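Local coordinates for protein monovalent Na+/H+ antiporter subunit D (Dietzia sp. DQ12-45-1b, PDB 7D3U) that forms part of the bacterial Mrp complex, a sodium/proton pump, as an antiporter-like membrane subunit that probably takes part in ion movement across the membrane, at residues A[164-169]-A[227-232]; A[171-176]-A[218-223]. All blocks are in the same frame, centred on the assembly; numbering follows the deposited sequence.

Contact 1: A[164-169]-A[227-232]; sequences RLYISV and HGWLAR
The backbones come nearest at Tyr-166 and Trp-229, whose CA atoms are 6.6 Å apart where helix 157-187 passes the short helix 228-231. The indole of Trp-229 fills much of the gap, a broad, largely apolar group suited to meeting three side chains of one helix face. Its six-membered ring turns an edge toward the face of the Tyr-166 ring in an offset edge-to-face pair, with centroids 5.4 Å apart and planes at 65°. The phenol reaches there because CG of Tyr-166 stands opposite the backbone N (chi1 -162°). One helical turn away, CG2 of Val-169 comes in near the indole rim, 3.4 Å from CD2 of Trp-229, on the side opposite CB of Leu-230. Leu-165 is long enough to bridge past it: CD1 lies 4.2 Å from CB of Trp-229, and CD2 lies 4.0 Å from CB of Arg-232. The guanidinium of Arg-232 turns away to salt bridges with Asp-103 of subunit C and Asp-564 of subunit A. Were Trp-229 replaced by alanine, the Tyr-166 ring would probably lose its aromatic partner and a gap would be likely to open beside Val-169. The contact packs the second piece of an interrupted transmembrane helix, as in antiporter-like subunits, on helix 157-187; Tyr-166 also touches Tyr-144 of helix 129-146 and His-249 of helix 249-263, while Leu-230 leans on Met-304 of helix 296-316.

Contact 2: A[171-176]-A[218-223]; sequences LLASTI and AIKAAV
Ser-174 OG is shared by several partners. Lys-220 NZ donates a 2.8 Å hydrogen bond to Ser-174 OG, Glu-137 of helix 129-146 forms a second hydrogen bond with it, and the carbonyl of Asn-170 a weak third. A small hydroxyl suits this place because it can bond to unlike partners without pushing the helices apart. Lys-220 spans the gap with an extended chain that bends only at its end (chi4 -63°), which brings the amine to the serine. Its aliphatic part is used as well: CG of Lys-220 rests 3.7 Å from CB of Ala-173. That same methyl lies 3.7 Å from CG2 of Ile-219, and alanine, with so little bulk, lets the backbones approach to 6.1 Å between the CA atoms of Ala-173 and Ile-219. Farther along, Ile-176 and Ile-219 cross at about a right angle and meet only through their CD1 methyls, 4.0 Å apart. Polar groups are thus held on one flank of an apolar seam, within what is predicted to be the membrane-spanning part. The buried glutamate and lysine, here joined through Ser-174, resemble the Glu/Lys pair of the antiporter-like subunits of complex I, consistent with a part in proton movement.

Overall arrangement
From the N terminus, helix 157-187 supplies the first half of both contacts, 164-169 and then 171-176. The chain later returns along helix 204-221, where 218-223 closes the inner loop of contact 2. That helix ends in a Schellman motif at Ala-222, and after a short break 227-232 closes the wider loop of contact 1, so contact 2 lies within contact 1. The centres are about 10 Å apart, and the contacts touch directly: Trp-229 NE1 forms a weak hydrogen bond with Ile-219 O, and Leu-230 packs on Ala-222. Together they fasten both halves of a broken transmembrane segment to one continuous helix, a discontinuity familiar from antiporter-like subunits.

Contact 1: A[164-169]-A[227-232]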
loop_
_atom_site.group_PDB
_atom_site.type_symbol
_atom_site.label_atom_id
_atom_site.label_comp_id
_atom_site.label_asym_id
_atom_site.label_seq_id
_atom_site.Cartn_x
_atom_site.Cartn_y
_atom_site.Cartn_z
ATOM N N ARG A 164 2.530 11.484 -5.941
ATOM C CA ARG A 164 2.907 11.197 -7.320
ATOM C C ARG A 164 3.337 9.747 -7.470
ATOM O O ARG A 164 2.865 9.038 -8.364
ATOM C CB ARG A 164 4.034 12.125 -7.771
ATOM C CG ARG A 164 3.617 13.542 -8.093
ATOM C CD ARG A 164 4.822 14.342 -8.549
ATOM N NE ARG A 164 4.558 15.774 -8.595
ATOM C CZ ARG A 164 5.477 16.688 -8.881
ATOM N NH1 ARG A 164 6.721 16.317 -9.146
ATOM N NH2 ARG A 164 5.155 17.972 -8.902
ATOM N N LEU A 165 4.232 9.290 -6.594
ATOM C CA LEU A 165 4.714 7.914 -6.673
ATOM C C LEU A 165 3.579 6.917 -6.473
ATOM O O LEU A 165 3.472 5.926 -7.207
ATOM C CB LEU A 165 5.810 7.689 -5.635
ATOM C CG LEU A 165 6.221 6.241 -5.399
ATOM C CD1 LEU A 165 6.796 5.655 -6.669
ATOM C CD2 LEU A 165 7.219 6.159 -4.264
ATOM N N TYR A 166 2.723 7.170 -5.483
ATOM C CA TYR A 166 1.597 6.290 -5.195
ATOM C C TYR A 166 0.693 6.145 -6.410
ATOM O O TYR A 166 0.420 5.031 -6.872
ATOM C CB TYR A 166 0.817 6.846 -4.004
ATOM C CG TYR A 166 -0.101 5.859 -3.335
ATOM C CD1 TYR A 166 0.375 4.988 -2.372
ATOM C CD2 TYR A 166 -1.449 5.804 -3.659
ATOM C CE1 TYR A 166 -0.460 4.087 -1.751
ATOM C CE2 TYR A 166 -2.292 4.905 -3.045
ATOM C CZ TYR A 166 -1.790 4.048 -2.092
ATOM O OH TYR A 166 -2.618 3.146 -1.472
ATOM N N ILE A 167 0.219 7.271 -6.944
ATOM C CA ILE A 167 -0.711 7.229 -8.069
ATOM C C ILE A 167 -0.037 6.651 -9.304
ATOM O O ILE A 167 -0.667 5.941 -10.095
ATOM C CB ILE A 167 -1.279 8.633 -8.334
ATOM C CG1 ILE A 167 -1.940 9.163 -7.067
ATOM C CG2 ILE A 167 -2.283 8.597 -9.466
ATOM C CD1 ILE A 167 -2.136 10.637 -7.072
ATOM N N SER A 168 1.254 6.930 -9.487
ATOM C CA SER A 168 1.954 6.428 -10.661
ATOM C C SER A 168 2.050 4.910 -10.635
ATOM O O SER A 168 1.655 4.237 -11.593
ATOM C CB SER A 168 3.340 7.059 -10.748
ATOM O OG SER A 168 3.268 8.357 -11.310
ATOM N N VAL A 169 2.569 4.346 -9.541
ATOM C CA VAL A 169 2.695 2.891 -9.464
ATOM C C VAL A 169 1.376 2.193 -9.189
ATOM O O VAL A 169 1.325 0.959 -9.231
ATOM C CB VAL A 169 3.686 2.456 -8.374
ATOM C CG1 VAL A 169 5.027 3.127 -8.579
ATOM C CG2 VAL A 169 3.113 2.788 -7.023
ATOM N N HIS A 227 8.135 -3.315 -4.062
ATOM C CA HIS A 227 7.762 -2.946 -2.702
ATOM C C HIS A 227 8.195 -1.549 -2.298
ATOM O O HIS A 227 7.589 -0.984 -1.380
ATOM C CB HIS A 227 8.352 -3.941 -1.695
ATOM C CG HIS A 227 9.847 -3.998 -1.711
ATOM N ND1 HIS A 227 10.636 -3.042 -1.108
ATOM C CD2 HIS A 227 10.698 -4.897 -2.257
ATOM C CE1 HIS A 227 11.909 -3.350 -1.283
ATOM N NE2 HIS A 227 11.974 -4.471 -1.976
ATOM N N GLY A 228 9.213 -0.974 -2.938
ATOM C CA GLY A 228 9.694 0.338 -2.550
ATOM C C GLY A 228 8.665 1.435 -2.694
ATOM O O GLY A 228 8.780 2.471 -2.033
ATOM N N TRP A 229 7.657 1.235 -3.541
ATOM C CA TRP A 229 6.641 2.264 -3.714
ATOM C C TRP A 229 5.764 2.400 -2.479
ATOM O O TRP A 229 5.203 3.473 -2.237
ATOM C CB TRP A 229 5.793 1.958 -4.946
ATOM C CG TRP A 229 4.797 0.857 -4.755
ATOM C CD1 TRP A 229 4.942 -0.446 -5.120
ATOM C CD2 TRP A 229 3.491 0.969 -4.178
ATOM N NE1 TRP A 229 3.814 -1.156 -4.796
ATOM C CE2 TRP A 229 2.908 -0.309 -4.217
ATOM C CE3 TRP A 229 2.762 2.026 -3.629
ATOM C CZ2 TRP A 229 1.633 -0.560 -3.725
ATOM C CZ3 TRP A 229 1.500 1.774 -3.142
ATOM C CH2 TRP A 229 0.946 0.494 -3.194
ATOM N N LEU A 230 5.628 1.335 -1.694
ATOM C CA LEU A 230 4.817 1.390 -0.486
ATOM C C LEU A 230 5.610 1.848 0.726
ATOM O O LEU A 230 5.048 2.494 1.616
ATOM C CB LEU A 230 4.197 0.021 -0.203
ATOM C CG LEU A 230 3.171 -0.017 0.927
ATOM C CD1 LEU A 230 2.108 -1.050 0.621
ATOM C CD2 LEU A 230 3.844 -0.317 2.249
ATOM N N ALA A 231 6.901 1.525 0.780
ATOM C CA ALA A 231 7.740 1.998 1.870
ATOM C C ALA A 231 8.069 3.478 1.744
ATOM O O ALA A 231 8.512 4.087 2.723
ATOM C CB ALA A 231 9.028 1.181 1.930
ATOM N N ARG A 232 7.865 4.068 0.567
ATOM C CA ARG A 232 8.176 5.468 0.324
ATOM C C ARG A 232 6.937 6.310 0.048
ATOM O O ARG A 232 7.062 7.424 -0.468
ATOM C CB ARG A 232 9.158 5.593 -0.841
ATOM C CG ARG A 232 10.433 4.795 -0.664
ATOM C CD ARG A 232 11.264 5.336 0.481
ATOM N NE ARG A 232 11.633 6.730 0.268
ATOM C CZ ARG A 232 12.304 7.465 1.147
ATOM N NH1 ARG A 232 12.598 8.727 0.870
ATOM N NH2 ARG A 232 12.683 6.938 2.302
#

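Contact 2: A[171-176]-A[218-223]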
loop_
_atom_site.group_PDB
_atom_site.type_symbol
_atom_site.label_atom_id
_atom_site.label_comp_id
_atom_site.label_asym_id
_atom_site.label_seq_id
_atom_site.Cartn_x
_atom_site.Cartn_y
_atom_site.Cartn_z
ATOM N N LEU A 171 -1.712 3.545 -10.765
ATOM C CA LEU A 171 -2.315 3.601 -12.090
ATOM C C LEU A 171 -1.666 2.594 -13.028
ATOM O O LEU A 171 -2.334 2.051 -13.914
ATOM C CB LEU A 171 -2.203 5.016 -12.661
ATOM C CG LEU A 171 -2.578 5.228 -14.127
ATOM C CD1 LEU A 171 -4.004 4.781 -14.387
ATOM C CD2 LEU A 171 -2.388 6.679 -14.525
ATOM N N LEU A 172 -0.374 2.321 -12.841
ATOM C CA LEU A 172 0.283 1.293 -13.636
ATOM C C LEU A 172 -0.207 -0.094 -13.247
ATOM O O LEU A 172 -0.466 -0.933 -14.117
ATOM C CB LEU A 172 1.799 1.402 -13.477
ATOM C CG LEU A 172 2.685 0.288 -14.035
ATOM C CD1 LEU A 172 2.333 -0.026 -15.474
ATOM C CD2 LEU A 172 4.145 0.680 -13.921
ATOM N N ALA A 173 -0.355 -0.353 -11.946
ATOM C CA ALA A 173 -0.884 -1.641 -11.510
ATOM C C ALA A 173 -2.334 -1.808 -11.939
ATOM O O ALA A 173 -2.748 -2.899 -12.345
ATOM C CB ALA A 173 -0.756 -1.778 -9.995
ATOM N N SER A 174 -3.120 -0.734 -11.862
ATOM C CA SER A 174 -4.507 -0.800 -12.306
ATOM C C SER A 174 -4.593 -1.098 -13.794
ATOM O O SER A 174 -5.426 -1.900 -14.230
ATOM C CB SER A 174 -5.221 0.509 -11.979
ATOM O OG SER A 174 -5.582 0.562 -10.611
ATOM N N THR A 175 -3.728 -0.478 -14.593
ATOM C CA THR A 175 -3.775 -0.720 -16.027
ATOM C C THR A 175 -3.255 -2.108 -16.377
ATOM O O THR A 175 -3.738 -2.725 -17.330
ATOM C CB THR A 175 -2.984 0.351 -16.766
ATOM O OG1 THR A 175 -3.466 1.643 -16.381
ATOM C CG2 THR A 175 -3.171 0.193 -18.250
ATOM N N ILE A 176 -2.289 -2.624 -15.617
ATOM C CA ILE A 176 -1.855 -4.001 -15.831
ATOM C C ILE A 176 -2.981 -4.967 -15.484
ATOM O O ILE A 176 -3.197 -5.966 -16.181
ATOM C CB ILE A 176 -0.581 -4.292 -15.022
ATOM C CG1 ILE A 176 0.606 -3.542 -15.622
ATOM C CG2 ILE A 176 -0.290 -5.774 -15.003
ATOM C CD1 ILE A 176 1.888 -3.731 -14.853
ATOM N N ALA A 218 -0.288 -8.108 -7.000
ATOM C CA ALA A 218 0.906 -8.157 -6.166
ATOM C C ALA A 218 1.591 -6.802 -6.093
ATOM O O ALA A 218 2.100 -6.424 -5.031
ATOM C CB ALA A 218 1.871 -9.215 -6.693
ATOM N N ILE A 219 1.634 -6.069 -7.207
ATOM C CA ILE A 219 2.091 -4.683 -7.165
ATOM C C ILE A 219 1.245 -3.892 -6.181
ATOM O O ILE A 219 1.763 -3.149 -5.341
ATOM C CB ILE A 219 2.046 -4.047 -8.563
ATOM C CG1 ILE A 219 2.942 -4.795 -9.541
ATOM C CG2 ILE A 219 2.472 -2.595 -8.493
ATOM C CD1 ILE A 219 2.812 -4.286 -10.954
ATOM N N LYS A 220 -0.077 -4.047 -6.270
ATOM C CA LYS A 220 -0.961 -3.367 -5.331
ATOM C C LYS A 220 -0.747 -3.846 -3.901
ATOM O O LYS A 220 -1.045 -3.110 -2.954
ATOM C CB LYS A 220 -2.418 -3.568 -5.736
ATOM C CG LYS A 220 -2.766 -2.929 -7.056
ATOM C CD LYS A 220 -4.216 -3.162 -7.403
ATOM C CE LYS A 220 -4.543 -2.560 -8.750
ATOM N NZ LYS A 220 -4.368 -1.088 -8.743
ATOM N N ALA A 221 -0.239 -5.062 -3.724
ATOM C CA ALA A 221 0.001 -5.621 -2.403
ATOM C C ALA A 221 1.437 -5.448 -1.930
ATOM O O ALA A 221 1.729 -5.764 -0.774
ATOM C CB ALA A 221 -0.362 -7.108 -2.387
ATOM N N ALA A 222 2.330 -4.962 -2.792
ATOM C CA ALA A 222 3.721 -4.684 -2.438
ATOM C C ALA A 222 4.454 -5.952 -1.993
ATOM O O ALA A 222 4.896 -6.081 -0.852
ATOM C CB ALA A 222 3.807 -3.592 -1.368
ATOM N N VAL A 223 4.573 -6.895 -2.926
ATOM C CA VAL A 223 5.422 -8.067 -2.739
ATOM C C VAL A 223 6.864 -7.654 -3.004
ATOM O O VAL A 223 7.120 -6.522 -3.425
ATOM C CB VAL A 223 4.984 -9.228 -3.645
ATOM C CG1 VAL A 223 3.550 -9.612 -3.338
ATOM C CG2 VAL A 223 5.112 -8.825 -5.092
#